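Long-range contacts in AceL NrdHF-1-1 Intein (Metagenome, PDB 6ZGQ), which belongs to the class 3 inteins, which excise themselves from a precursor and join the flanking exteins, here as a linked, splicing-inactive variant: residues K21-I26 / E130-S135; E31-D36 / S140-D145; R55-H60 / I120-L125. One frame throughout, in Å; residues are numbered along the deposited sequence. Where two conformers were deposited one is given.

Contact 1: K21-I26 / E130-S135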
ATOM      1  N   LYS A  21       8.604   8.088   5.748  1.00  9.55           N
ATOM      2  CA  LYS A  21       7.853   9.103   6.503  1.00  9.05           C
ATOM      3  C   LYS A  21       6.488   8.557   6.909  1.00  9.10           C
ATOM      4  O   LYS A  21       5.755   8.033   6.053  1.00  9.27           O
ATOM      5  CB  LYS A  21       7.665  10.363   5.640  1.00  9.13           C
ATOM      6  CG  LYS A  21       7.156  11.600   6.377  1.00  9.39           C
ATOM      7  CD  LYS A  21       7.214  12.840   5.492  1.00 10.28           C
ATOM      8  CE  LYS A  21       7.236  14.117   6.308  1.00 12.04           C
ATOM      9  NZ  LYS A  21       7.400  15.323   5.457  1.00 14.34           N
ATOM     10  N   ASN A  22       6.167   8.694   8.200  1.00  9.27           N
ATOM     11  CA  ASN A  22       4.855   8.340   8.771  1.00  9.46           C
ATOM     12  C   ASN A  22       3.767   8.971   7.901  1.00  9.16           C
ATOM     13  O   ASN A  22       3.834  10.172   7.619  1.00  9.09           O
ATOM     14  CB  ASN A  22       4.752   8.817  10.226  1.00 10.42           C
ATOM     15  CG  ASN A  22       5.821   8.208  11.112  1.00 10.99           C
ATOM     16  OD1 ASN A  22       6.250   7.083  10.885  1.00 12.37           O
ATOM     17  ND2 ASN A  22       6.255   8.948  12.124  1.00 12.77           N
ATOM     18  N   ILE A  23       2.819   8.154   7.434  1.00  8.86           N
ATOM     19  CA  ILE A  23       1.804   8.595   6.463  1.00  8.76           C
ATOM     20  C   ILE A  23       1.054   9.827   6.990  1.00  8.86           C
ATOM     21  O   ILE A  23       0.761  10.729   6.208  1.00  9.49           O
ATOM     22  CB  ILE A  23       0.845   7.450   6.044  1.00  8.33           C
ATOM     23  CG1 ILE A  23      -0.080   7.906   4.900  1.00  7.92           C
ATOM     24  CG2 ILE A  23       0.049   6.931   7.244  1.00  8.10           C
ATOM     25  CD1 ILE A  23      -0.699   6.773   4.114  1.00  7.71           C
ATOM     26  N   GLU A  24       0.792   9.879   8.305  1.00  9.13           N
ATOM     27  CA  GLU A  24       0.045  10.996   8.929  1.00  9.62           C
ATOM     28  C   GLU A  24       0.803  12.325   8.840  1.00  9.61           C
ATOM     29  O   GLU A  24       0.207  13.372   9.127  1.00 10.09           O
ATOM     30  CB  GLU A  24      -0.270  10.719  10.402  1.00  9.49           C
ATOM     31  CG  GLU A  24       0.966  10.567  11.279  1.00 10.42           C
ATOM     32  CD  GLU A  24       1.362   9.122  11.518  1.00 10.52           C
ATOM     33  OE1 GLU A  24       1.022   8.252  10.688  1.00 10.81           O
ATOM     34  OE2 GLU A  24       2.007   8.859  12.549  1.00 12.02           O
ATOM     35  N   ASN A  25       2.095  12.270   8.486  1.00  9.53           N
ATOM     36  CA  ASN A  25       2.957  13.459   8.342  1.00  9.92           C
ATOM     37  C   ASN A  25       3.191  13.848   6.876  1.00  9.76           C
ATOM     38  O   ASN A  25       3.847  14.856   6.628  1.00 10.55           O
ATOM     39  CB  ASN A  25       4.309  13.244   9.038  1.00 10.02           C
ATOM     40  CG  ASN A  25       4.169  13.050  10.528  1.00 10.94           C
ATOM     41  OD1 ASN A  25       4.738  12.124  11.099  1.00 11.48           O
ATOM     42  ND2 ASN A  25       3.395  13.916  11.166  1.00 10.25           N
ATOM     43  N   ILE A  26       2.663  13.070   5.923  1.00  9.16           N
ATOM     44  CA  ILE A  26       2.800  13.375   4.483  1.00  9.12           C
ATOM     45  C   ILE A  26       1.970  14.628   4.154  1.00  9.46           C
ATOM     46  O   ILE A  26       0.813  14.727   4.590  1.00  9.91           O
ATOM     47  CB  ILE A  26       2.352  12.181   3.599  1.00  8.55           C
ATOM     48  CG1 ILE A  26       3.319  10.989   3.740  1.00  7.65           C
ATOM     49  CG2 ILE A  26       2.199  12.601   2.138  1.00  8.33           C
ATOM     50  CD1 ILE A  26       4.658  11.178   3.060  1.00  7.12           C
ATOM     51  N   GLU A 130      -7.103   6.509  13.664  1.00 14.65           N
ATOM     52  CA  GLU A 130      -6.992   7.272  12.411  1.00 14.86           C
ATOM     53  C   GLU A 130      -6.398   6.379  11.328  1.00 12.19           C
ATOM     54  O   GLU A 130      -5.499   5.581  11.624  1.00 12.13           O
ATOM     55  CB  GLU A 130      -6.192   8.586  12.559  1.00 18.54           C
ATOM     56  CG  GLU A 130      -5.290   8.702  13.773  1.00 22.25           C
ATOM     57  CD  GLU A 130      -4.679  10.081  13.890  1.00 25.65           C
ATOM     58  OE1 GLU A 130      -3.885  10.456  13.003  1.00 27.17           O
ATOM     59  OE2 GLU A 130      -4.996  10.791  14.868  1.00 29.76           O
ATOM     60  N   PHE A 131      -6.973   6.470  10.121  1.00 10.70           N
ATOM     61  CA  PHE A 131      -6.407   5.936   8.866  1.00 10.19           C
ATOM     62  C   PHE A 131      -6.157   7.129   7.925  1.00 10.23           C
ATOM     63  O   PHE A 131      -6.926   8.106   7.940  1.00 10.69           O
ATOM     64  CB  PHE A 131      -7.352   4.942   8.164  1.00  9.44           C
ATOM     65  CG  PHE A 131      -7.659   3.684   8.939  1.00 10.19           C
ATOM     66  CD1 PHE A 131      -8.451   3.723  10.072  1.00 11.92           C
ATOM     67  CD2 PHE A 131      -7.203   2.447   8.498  1.00 10.90           C
ATOM     68  CE1 PHE A 131      -8.746   2.569  10.777  1.00 11.72           C
ATOM     69  CE2 PHE A 131      -7.508   1.289   9.199  1.00 11.06           C
ATOM     70  CZ  PHE A 131      -8.281   1.351  10.339  1.00 11.41           C
ATOM     71  N   HIS A 132      -5.095   7.039   7.123  1.00  8.37           N
ATOM     72  CA  HIS A 132      -4.677   8.098   6.208  1.00  8.55           C
ATOM     73  C   HIS A 132      -4.562   7.511   4.784  1.00  9.69           C
ATOM     74  O   HIS A 132      -4.354   6.291   4.638  1.00 10.43           O
ATOM     75  CB  HIS A 132      -3.349   8.702   6.691  1.00  7.91           C
ATOM     76  CG  HIS A 132      -3.435   9.354   8.033  1.00  7.29           C
ATOM     77  ND1 HIS A 132      -3.617  10.709   8.187  1.00  7.63           N
ATOM     78  CD2 HIS A 132      -3.359   8.839   9.283  1.00  7.50           C
ATOM     79  CE1 HIS A 132      -3.663  11.003   9.474  1.00  7.47           C
ATOM     80  NE2 HIS A 132      -3.511   9.884  10.162  1.00  8.22           N
ATOM     81  N   ALA A 133      -4.751   8.370   3.775  1.00  9.60           N
ATOM     82  CA  ALA A 133      -4.682   8.013   2.345  1.00  9.47           C
ATOM     83  C   ALA A 133      -4.026   9.134   1.538  1.00  9.17           C
ATOM     84  O   ALA A 133      -4.127  10.293   1.933  1.00 10.04           O
ATOM     85  CB  ALA A 133      -6.077   7.737   1.796  1.00  9.47           C
ATOM     86  N   LEU A 134      -3.361   8.771   0.433  1.00  9.19           N
ATOM     87  CA  LEU A 134      -2.782   9.707  -0.547  1.00  9.10           C
ATOM     88  C   LEU A 134      -3.335   9.412  -1.944  1.00  9.71           C
ATOM     89  O   LEU A 134      -3.642   8.255  -2.240  1.00  9.59           O
ATOM     90  CB  LEU A 134      -1.257   9.544  -0.601  1.00  9.21           C
ATOM     91  CG  LEU A 134      -0.510   9.512   0.727  1.00  9.46           C
ATOM     92  CD1 LEU A 134       0.972   9.257   0.483  1.00  9.71           C
ATOM     93  CD2 LEU A 134      -0.721  10.810   1.482  1.00  9.67           C
ATOM     94  N   SER A 135      -3.461  10.455  -2.769  1.00  9.84           N
ATOM     95  CA  SER A 135      -3.657  10.328  -4.218  1.00 10.12           C
ATOM     96  C   SER A 135      -2.346  10.719  -4.906  1.00 10.31           C
ATOM     97  O   SER A 135      -1.773  11.764  -4.573  1.00  9.93           O
ATOM     98  CB  SER A 135      -4.813  11.213  -4.683  1.00 10.92           C
ATOM     99  OG  SER A 135      -5.989  10.900  -3.946  1.00 12.65           O
TER
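Glu24 lays its CB over one face of the His132 ring, a CH-pi contact in which CB sits 3.6 Å from the centroid of the His132 ring and 23° off the ring normal. The face is met by the aliphatic root of Glu24; beyond CG the chain bends and carries the carboxylate off towards Gly11, where OE1 accepts the backbone N-H. The edge of the imidazole is used differently: His132 NE2 donates to Glu130 OE1 at 2.9 Å, with an N-H...O angle of 154°. The acceptor lies nearly in the ring plane and offers its anti side, so this bond fixes the ring's rotation while Glu24 covers its face. Without the imidazole, as with an alanine here, Glu130 OE1 would probably lose its donor and Glu24 CB its flat support.

Next to the ring, Ile23 slides past the root of the histidine, its CG1 lying 3.8 Å from His132 CB. With CG1 anti to the backbone N (chi1 -173°), Ile23 sends CD1 to the carbonyl of His132, CD1 to O being 3.7 Å. Ile26 and Leu134 cross at about a right angle, and their methyls press tightly, Ile26 CG2 to Leu134 CD2 at 3.5 Å. These branched apolar chains suit the buried end; the two glutamates lie at the more exposed end, and the buried imidazole has its NE2 satisfied by Glu130.

Ala133, whose CB points away from 21-26, is very probably the engineered alanine standing where the class 3 cysteine would be, on the other side of the strand from this contact. The arrangement is that of a short 3-10 turn at 23-25, following strand 20-22, packed through its side chains on strand 128-135, part of the all-beta Hedgehog/intein (HINT) fold expected of inteins.

Contact 2: E31-D36 / S140-D145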
ATOM      1  N   GLU A  31       7.742  14.329  -1.618  1.00  9.02           N
ATOM      2  CA  GLU A  31       8.070  13.623  -2.865  1.00  9.15           C
ATOM      3  C   GLU A  31       7.975  12.115  -2.609  1.00  8.55           C
ATOM      4  O   GLU A  31       8.952  11.508  -2.143  1.00  8.97           O
ATOM      5  CB  GLU A  31       9.477  14.018  -3.330  1.00 10.96           C
ATOM      6  CG  GLU A  31       9.630  15.513  -3.538  1.00 12.30           C
ATOM      7  CD  GLU A  31      11.031  15.891  -3.968  1.00 15.42           C
ATOM      8  OE1 GLU A  31      11.907  16.039  -3.089  1.00 19.06           O
ATOM      9  OE2 GLU A  31      11.248  16.038  -5.185  1.00 20.27           O
ATOM     10  N   VAL A  32       6.822  11.535  -2.950  0.77  7.63           N
ATOM     11  CA  VAL A  32       6.461  10.149  -2.610  0.77  7.56           C
ATOM     12  C   VAL A  32       6.873   9.227  -3.754  0.77  7.73           C
ATOM     13  O   VAL A  32       6.653   9.582  -4.920  0.77  8.20           O
ATOM     14  CB  VAL A  32       4.931  10.032  -2.359  0.77  7.02           C
ATOM     15  CG1 VAL A  32       4.491   8.585  -2.168  0.77  6.98           C
ATOM     16  CG2 VAL A  32       4.522  10.873  -1.155  0.77  7.00           C
ATOM     17  N   LEU A  33       7.458   8.071  -3.421  1.00  7.89           N
ATOM     18  CA  LEU A  33       7.791   7.040  -4.422  1.00  8.56           C
ATOM     19  C   LEU A  33       6.487   6.397  -4.892  1.00  9.20           C
ATOM     20  O   LEU A  33       5.863   5.641  -4.128  1.00  8.96           O
ATOM     21  CB  LEU A  33       8.734   5.980  -3.834  1.00  8.54           C
ATOM     22  CG  LEU A  33       9.255   4.934  -4.827  1.00  8.79           C
ATOM     23  CD1 LEU A  33       9.998   5.597  -5.977  1.00  8.35           C
ATOM     24  CD2 LEU A  33      10.145   3.914  -4.136  1.00  8.76           C
ATOM     25  N   GLN A  34       6.061   6.747  -6.112  1.00  9.90           N
ATOM     26  CA  GLN A  34       4.867   6.172  -6.739  1.00 10.59           C
ATOM     27  C   GLN A  34       5.305   5.049  -7.674  1.00 10.82           C
ATOM     28  O   GLN A  34       6.485   4.982  -8.038  1.00 10.91           O
ATOM     29  CB  GLN A  34       4.032   7.241  -7.467  1.00 10.90           C
ATOM     30  CG  GLN A  34       4.625   7.773  -8.763  1.00 11.59           C
ATOM     31  CD  GLN A  34       3.560   8.327  -9.680  1.00 12.55           C
ATOM     32  OE1 GLN A  34       2.585   8.923  -9.228  1.00 12.18           O
ATOM     33  NE2 GLN A  34       3.727   8.118 -10.978  1.00 13.36           N
ATOM     34  N   PHE A  35       4.352   4.171  -8.001  1.00 11.12           N
ATOM     35  CA  PHE A  35       4.487   3.082  -8.976  1.00 12.52           C
ATOM     36  C   PHE A  35       3.350   3.265  -9.992  1.00 15.08           C
ATOM     37  O   PHE A  35       2.171   3.254  -9.611  1.00 13.39           O
ATOM     38  CB  PHE A  35       4.398   1.733  -8.251  1.00 12.17           C
ATOM     39  CG  PHE A  35       4.530   0.519  -9.140  1.00 13.42           C
ATOM     40  CD1 PHE A  35       5.757   0.154  -9.672  1.00 14.22           C
ATOM     41  CD2 PHE A  35       3.428  -0.285  -9.402  1.00 13.65           C
ATOM     42  CE1 PHE A  35       5.881  -0.977 -10.463  1.00 15.64           C
ATOM     43  CE2 PHE A  35       3.543  -1.413 -10.195  1.00 14.47           C
ATOM     44  CZ  PHE A  35       4.770  -1.758 -10.731  1.00 16.08           C
ATOM     45  N   ASP A  36       3.707   3.479 -11.261  1.00 14.17           N
ATOM     46  CA  ASP A  36       2.715   3.706 -12.325  1.00 15.91           C
ATOM     47  C   ASP A  36       2.150   2.344 -12.747  1.00 16.50           C
ATOM     48  O   ASP A  36       2.915   1.474 -13.176  1.00 18.68           O
ATOM     49  CB  ASP A  36       3.336   4.455 -13.505  1.00 17.73           C
ATOM     50  CG  ASP A  36       2.318   4.796 -14.565  1.00 22.03           C
ATOM     51  OD1 ASP A  36       1.964   3.890 -15.346  1.00 25.05           O
ATOM     52  OD2 ASP A  36       1.851   5.953 -14.586  1.00 23.16           O
ATOM     53  N   SER A 140      -0.712   4.372  -7.324  1.00  9.93           N
ATOM     54  CA  SER A 140      -0.134   3.485  -6.294  1.00 10.14           C
ATOM     55  C   SER A 140       1.221   4.037  -5.843  1.00  9.94           C
ATOM     56  O   SER A 140       1.868   4.754  -6.620  1.00 10.45           O
ATOM     57  CB  SER A 140      -0.001   2.054  -6.813  1.00  9.77           C
ATOM     58  OG  SER A 140       1.159   1.895  -7.613  1.00 10.33           O
ATOM     59  N   PHE A 141       1.625   3.720  -4.607  1.00  9.93           N
ATOM     60  CA  PHE A 141       2.887   4.213  -4.012  1.00  9.67           C
ATOM     61  C   PHE A 141       3.483   3.159  -3.069  1.00  8.69           C
ATOM     62  O   PHE A 141       2.825   2.158  -2.773  1.00  8.36           O
ATOM     63  CB  PHE A 141       2.682   5.575  -3.320  1.00 10.38           C
ATOM     64  CG  PHE A 141       1.634   5.571  -2.235  1.00 10.98           C
ATOM     65  CD1 PHE A 141       1.957   5.188  -0.946  1.00 12.22           C
ATOM     66  CD2 PHE A 141       0.327   5.946  -2.508  1.00 12.84           C
ATOM     67  CE1 PHE A 141       0.998   5.177   0.053  1.00 10.37           C
ATOM     68  CE2 PHE A 141      -0.633   5.937  -1.514  1.00 11.14           C
ATOM     69  CZ  PHE A 141      -0.300   5.544  -0.235  1.00 11.28           C
ATOM     70  N   VAL A 142       4.732   3.379  -2.644  1.00  7.55           N
ATOM     71  CA  VAL A 142       5.516   2.404  -1.865  1.00  7.15           C
ATOM     72  C   VAL A 142       5.399   2.744  -0.373  1.00  7.44           C
ATOM     73  O   VAL A 142       5.588   3.905   0.015  1.00  7.57           O
ATOM     74  CB  VAL A 142       7.002   2.365  -2.339  1.00  6.01           C
ATOM     75  CG1 VAL A 142       7.840   1.371  -1.541  1.00  6.02           C
ATOM     76  CG2 VAL A 142       7.080   2.008  -3.817  1.00  5.28           C
ATOM     77  N   VAL A 143       5.046   1.737   0.430  1.00  7.64           N
ATOM     78  CA  VAL A 143       4.992   1.838   1.903  1.00  7.82           C
ATOM     79  C   VAL A 143       6.057   0.907   2.495  1.00  8.10           C
ATOM     80  O   VAL A 143       6.414  -0.094   1.856  1.00  8.30           O
ATOM     81  CB  VAL A 143       3.589   1.483   2.469  1.00  7.66           C
ATOM     82  CG1 VAL A 143       2.557   2.539   2.091  1.00  7.67           C
ATOM     83  CG2 VAL A 143       3.120   0.104   2.021  1.00  7.65           C
ATOM     84  N   THR A 144       6.566   1.266   3.679  1.00  8.49           N
ATOM     85  CA  THR A 144       7.544   0.479   4.451  1.00  8.84           C
ATOM     86  C   THR A 144       6.883   0.030   5.764  1.00  9.47           C
ATOM     87  O   THR A 144       6.326   0.873   6.479  1.00  9.62           O
ATOM     88  CB  THR A 144       8.781   1.338   4.742  1.00  8.93           C
ATOM     89  OG1 THR A 144       9.146   1.989   3.524  1.00  9.07           O
ATOM     90  CG2 THR A 144       9.948   0.503   5.279  1.00  8.72           C
ATOM     91  N   ASP A 145       6.934  -1.273   6.048  0.84  9.64           N
ATOM     92  CA  ASP A 145       6.357  -1.863   7.267  0.84 10.16           C
ATOM     93  C   ASP A 145       7.357  -1.748   8.427  0.84 11.07           C
ATOM     94  O   ASP A 145       8.446  -1.195   8.232  0.84 10.57           O
ATOM     95  CB  ASP A 145       5.900  -3.313   7.009  0.84 11.03           C
ATOM     96  CG  ASP A 145       7.049  -4.286   6.718  0.84 11.05           C
ATOM     97  OD1 ASP A 145       8.195  -4.047   7.166  0.84 11.00           O
ATOM     98  OD2 ASP A 145       6.773  -5.311   6.063  0.84 11.53           O
TER
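Gln34 and Phe141 form a single beta bridge, their CA atoms 3.9 Å apart, where strands 32-35 and 140-144 approach at 125° between their directions. Two backbone bonds tie the crossing: Val142 N donates to Leu33 O at 2.9 Å, and Phe35 N donates to Ser140 O, also at 2.9 Å and almost straight at 170°. A third bond uses a side chain. Ser140 OG donates to Phe35 O over 2.6 Å, from a position tilted off the carbonyl plane; its placement between backbone N and carbonyl carbon (chi1 81°) also sets the oxygen at the edge of the Phe35 ring, where a small hydroxyl fits well. The Gln34 amide leads away, its OE1 accepting from Gly138 and Thr45.

In this all-beta fold, probably HINT-type as in other inteins, the two-stranded pair 32-35/42-45 meets the larger sheet containing 140-144 through this single bridge.

The apolar contacts flank the bonds. Leu33 and Val142 lie side by side, pointing the same way, with Leu33 CD2 3.6 Å from Val142 CG2. Val32 brings CG1 to Phe141 CB at 3.7 Å.

Contact 3: R55-H60 / I120-L125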
ATOM      1  N   ARG A  55     -11.732   5.094  11.721  1.00 15.69           N
ATOM      2  CA  ARG A  55     -12.537   3.854  11.580  1.00 16.59           C
ATOM      3  C   ARG A  55     -12.132   2.841  12.651  1.00 15.66           C
ATOM      4  O   ARG A  55     -11.147   3.078  13.359  1.00 15.73           O
ATOM      5  CB  ARG A  55     -12.350   3.209  10.195  1.00 17.68           C
ATOM      6  CG  ARG A  55     -12.278   4.172   9.018  1.00 20.88           C
ATOM      7  CD  ARG A  55     -13.392   5.205   8.990  1.00 23.03           C
ATOM      8  NE  ARG A  55     -14.605   4.776   8.314  1.00 27.10           N
ATOM      9  CZ  ARG A  55     -15.644   5.575   8.079  1.00 31.49           C
ATOM     10  NH1 ARG A  55     -15.619   6.849   8.467  1.00 33.88           N
ATOM     11  NH2 ARG A  55     -16.718   5.103   7.455  1.00 33.45           N
ATOM     12  N   ASP A  56     -12.872   1.729  12.736  1.00 15.32           N
ATOM     13  CA  ASP A  56     -12.636   0.669  13.733  1.00 16.46           C
ATOM     14  C   ASP A  56     -12.645  -0.735  13.107  1.00 15.84           C
ATOM     15  O   ASP A  56     -12.913  -1.716  13.803  1.00 15.19           O
ATOM     16  CB  ASP A  56     -13.659   0.771  14.886  1.00 16.23           C
ATOM     17  CG  ASP A  56     -15.073   0.416  14.460  1.00 16.37           C
ATOM     18  OD1 ASP A  56     -15.302   0.235  13.246  1.00 15.46           O
ATOM     19  OD2 ASP A  56     -15.943   0.315  15.345  1.00 19.07           O
ATOM     20  N   GLU A  57     -12.348  -0.846  11.814  1.00 14.38           N
ATOM     21  CA  GLU A  57     -12.111  -2.169  11.213  1.00 14.00           C
ATOM     22  C   GLU A  57     -10.977  -2.091  10.190  1.00 12.83           C
ATOM     23  O   GLU A  57     -10.808  -1.058   9.514  1.00 12.93           O
ATOM     24  CB  GLU A  57     -13.393  -2.792  10.642  1.00 17.20           C
ATOM     25  CG  GLU A  57     -13.990  -2.055   9.469  1.00 20.33           C
ATOM     26  CD  GLU A  57     -15.304  -2.664   9.031  1.00 22.45           C
ATOM     27  OE1 GLU A  57     -15.381  -3.907   8.921  1.00 23.22           O
ATOM     28  OE2 GLU A  57     -16.260  -1.896   8.802  1.00 22.72           O
ATOM     29  N   ILE A  58     -10.201  -3.175  10.120  0.69 12.02           N
ATOM     30  CA  ILE A  58      -8.919  -3.225   9.406  0.69 10.97           C
ATOM     31  C   ILE A  58      -8.776  -4.599   8.746  0.69 10.47           C
ATOM     32  O   ILE A  58      -9.282  -5.589   9.307  0.69 10.83           O
ATOM     33  CB  ILE A  58      -7.752  -2.947  10.395  0.69 10.37           C
ATOM     34  CG1 ILE A  58      -6.500  -2.450   9.675  0.69  9.71           C
ATOM     35  CG2 ILE A  58      -7.452  -4.164  11.264  0.69 10.00           C
ATOM     36  CD1 ILE A  58      -5.541  -1.750  10.603  0.69  9.97           C
ATOM     37  N   TYR A  59      -8.144  -4.614   7.563  1.00  9.46           N
ATOM     38  CA  TYR A  59      -7.666  -5.822   6.855  1.00  8.81           C
ATOM     39  C   TYR A  59      -6.138  -5.828   6.919  1.00  8.98           C
ATOM     40  O   TYR A  59      -5.500  -4.910   6.371  1.00  9.02           O
ATOM     41  CB  TYR A  59      -8.120  -5.832   5.390  1.00  8.47           C
ATOM     42  CG  TYR A  59      -9.534  -6.309   5.250  1.00  9.12           C
ATOM     43  CD1 TYR A  59     -10.598  -5.448   5.476  1.00  9.08           C
ATOM     44  CD2 TYR A  59      -9.812  -7.636   4.941  1.00  9.49           C
ATOM     45  CE1 TYR A  59     -11.905  -5.882   5.365  1.00  9.54           C
ATOM     46  CE2 TYR A  59     -11.119  -8.081   4.836  1.00 10.01           C
ATOM     47  CZ  TYR A  59     -12.160  -7.201   5.057  1.00  9.80           C
ATOM     48  OH  TYR A  59     -13.450  -7.645   4.946  1.00 10.63           O
ATOM     49  N   HIS A  60      -5.596  -6.832   7.622  1.00  8.80           N
ATOM     50  CA  HIS A  60      -4.156  -7.025   7.833  1.00  8.62           C
ATOM     51  C   HIS A  60      -3.693  -8.179   6.946  1.00  9.26           C
ATOM     52  O   HIS A  60      -4.046  -9.337   7.210  1.00  9.38           O
ATOM     53  CB  HIS A  60      -3.843  -7.298   9.317  1.00  8.21           C
ATOM     54  CG  HIS A  60      -2.385  -7.479   9.601  1.00  8.79           C
ATOM     55  ND1 HIS A  60      -1.922  -8.201  10.677  1.00  9.37           N
ATOM     56  CD2 HIS A  60      -1.287  -7.046   8.938  1.00  9.30           C
ATOM     57  CE1 HIS A  60      -0.601  -8.199  10.672  1.00 10.38           C
ATOM     58  NE2 HIS A  60      -0.190  -7.499   9.629  1.00 10.47           N
ATOM     59  N   ILE A 120      -4.656 -13.221   5.523  0.62  7.91           N
ATOM     60  CA  ILE A 120      -5.553 -12.049   5.594  0.62  8.01           C
ATOM     61  C   ILE A 120      -6.399 -12.145   6.871  0.62  8.48           C
ATOM     62  O   ILE A 120      -7.106 -13.145   7.055  0.62  8.58           O
ATOM     63  CB  ILE A 120      -6.488 -11.951   4.361  0.62  7.75           C
ATOM     64  CG1 ILE A 120      -5.692 -12.091   3.054  0.62  7.54           C
ATOM     65  CG2 ILE A 120      -7.266 -10.635   4.385  0.62  7.84           C
ATOM     66  CD1 ILE A 120      -6.555 -12.223   1.816  0.62  7.66           C
ATOM     67  N   THR A 121      -6.308 -11.112   7.718  1.00  8.63           N
ATOM     68  CA  THR A 121      -7.096 -10.972   8.963  1.00  8.50           C
ATOM     69  C   THR A 121      -7.993  -9.741   8.823  1.00  8.38           C
ATOM     70  O   THR A 121      -7.486  -8.661   8.496  1.00  8.65           O
ATOM     71  CB  THR A 121      -6.159 -10.806  10.180  1.00  8.59           C
ATOM     72  OG1 THR A 121      -5.206 -11.872  10.149  1.00  8.59           O
ATOM     73  CG2 THR A 121      -6.928 -10.850  11.508  1.00  8.10           C
ATOM     74  N   HIS A 122      -9.308  -9.930   9.026  1.00  8.55           N
ATOM     75  CA  HIS A 122     -10.299  -8.841   9.133  1.00  9.21           C
ATOM     76  C   HIS A 122     -10.639  -8.704  10.620  1.00 10.06           C
ATOM     77  O   HIS A 122     -11.162  -9.651  11.197  1.00 10.26           O
ATOM     78  CB  HIS A 122     -11.555  -9.168   8.308  1.00  9.61           C
ATOM     79  CG  HIS A 122     -12.558  -8.060   8.252  1.00  9.85           C
ATOM     80  ND1 HIS A 122     -13.862  -8.264   7.860  1.00 10.19           N
ATOM     81  CD2 HIS A 122     -12.455  -6.742   8.547  1.00 10.07           C
ATOM     82  CE1 HIS A 122     -14.517  -7.118   7.903  1.00 10.69           C
ATOM     83  NE2 HIS A 122     -13.686  -6.178   8.316  1.00 10.99           N
ATOM     84  N   THR A 123     -10.293  -7.555  11.212  1.00 10.36           N
ATOM     85  CA  THR A 123     -10.409  -7.289  12.651  1.00 12.40           C
ATOM     86  C   THR A 123     -11.345  -6.110  12.891  1.00 12.99           C
ATOM     87  O   THR A 123     -11.274  -5.119  12.157  1.00 12.88           O
ATOM     88  CB  THR A 123      -9.007  -7.008  13.253  1.00 11.98           C
ATOM     89  OG1 THR A 123      -8.179  -8.147  13.010  1.00 12.33           O
ATOM     90  CG2 THR A 123      -9.045  -6.727  14.762  1.00 12.52           C
ATOM     91  N   LYS A 124     -12.236  -6.256  13.886  1.00 14.97           N
ATOM     92  CA  LYS A 124     -12.905  -5.137  14.567  1.00 14.99           C
ATOM     93  C   LYS A 124     -11.938  -4.649  15.650  1.00 15.37           C
ATOM     94  O   LYS A 124     -11.575  -5.437  16.526  1.00 16.39           O
ATOM     95  CB  LYS A 124     -14.224  -5.604  15.218  1.00 16.36           C
ATOM     96  CG  LYS A 124     -15.142  -4.496  15.744  1.00 18.36           C
ATOM     97  CD  LYS A 124     -15.537  -3.495  14.661  1.00 18.34           C
ATOM     98  CE  LYS A 124     -17.028  -3.203  14.658  1.00 19.10           C
ATOM     99  NZ  LYS A 124     -17.473  -2.557  15.924  1.00 21.67           N
ATOM    100  N   LEU A 125     -11.495  -3.390  15.549  1.00 15.95           N
ATOM    101  CA  LEU A 125     -10.604  -2.753  16.529  1.00 16.38           C
ATOM    102  C   LEU A 125     -11.407  -2.443  17.796  1.00 18.11           C
ATOM    103  O   LEU A 125     -12.608  -2.152  17.697  1.00 18.97           O
ATOM    104  CB  LEU A 125      -9.989  -1.476  15.933  1.00 15.52           C
ATOM    105  CG  LEU A 125      -9.020  -1.718  14.766  1.00 15.68           C
ATOM    106  CD1 LEU A 125      -8.620  -0.413  14.092  1.00 16.43           C
ATOM    107  CD2 LEU A 125      -7.791  -2.477  15.234  1.00 17.28           C
TER
HETATM  108  O   HOH W   1      -3.000 -11.365   8.675  1.00  9.25           O
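Strands 57-60 and 120-125 pair as an antiparallel ladder at the protein surface, where 119-125 is an outer strand of a three-stranded sheet. Ile58 with Thr123 and His60 with Thr121 are hydrogen-bonded pairs, and in the first Thr123 N donates to Ile58 O at 2.9 Å. Leu125 N continues the ladder by donating to Asp56 O, just where the chain turns a corner.

The face bearing Glu57, Tyr59, His122 and Lys124 is the more polar one. Tyr59 and His122, a non-hydrogen-bonded pair, make an offset stack with centroids 4.0 Å apart and planes at 16°. His122 has CG anti to its own N (chi1 -174°), which swings the imidazole across the strand boundary; its CB also rests over the Tyr59 ring. In the ring plane, His122 NE2 donates diagonally to Glu57 OE1 at 2.9 Å, the carboxylate and imidazole being nearly coplanar (7°). Stack and bond together restrain both tilt and rotation of this exposed imidazole. Ile120 CG2 touches the Tyr59 edge, 4.0 Å from its CD2. Farther along, Lys124, its chain bent beyond CG, brings NZ to Asp56 OD2 in a salt bridge whose hydrogen bond is weak, at 3.3 Å.

On the other face, Ile58 lies alongside Thr123, its CG2 3.8 Å from Thr123 CB. Beta-branched residues sit comfortably on extended backbone, and Ile58 is buried against Phe131. A water joins His60 O to Thr121 OG1, at 2.7 Å from His60 O, while His60 NE2 bonds to Asp67.

Strands 49-55 and 57-63, and likewise 119-125 and 128-135, follow each other round a bend, so the pairing passes from one three-stranded sheet to the next, consistent with the curled beta architecture of HINT domains.

Contacts 1 and 2 adjoin, with centres about 12 Å apart, and share one apolar core: Leu134 CB meets Phe141 CE2 at 3.8 Å, and Val32 CG2 touches both Ile26 and Leu134. Contact 3 lies about 18 Å from contact 1, centre to centre, yet Phe131 bridges them, its CZ 3.6 Å from Glu57 O. Contacts 2 and 3 lie on opposite sides of the chain's centre, their nearest atoms about 8 Å apart. Strand 128-135 carries the probable engineered Ala133 on its side away from 21-26, and Ser135 OG bonds to Ser156 O near the C-terminus, so the splicing site probably lies beside contact 1. Along the chain, contact 3 is nested within the loops closed by the other two.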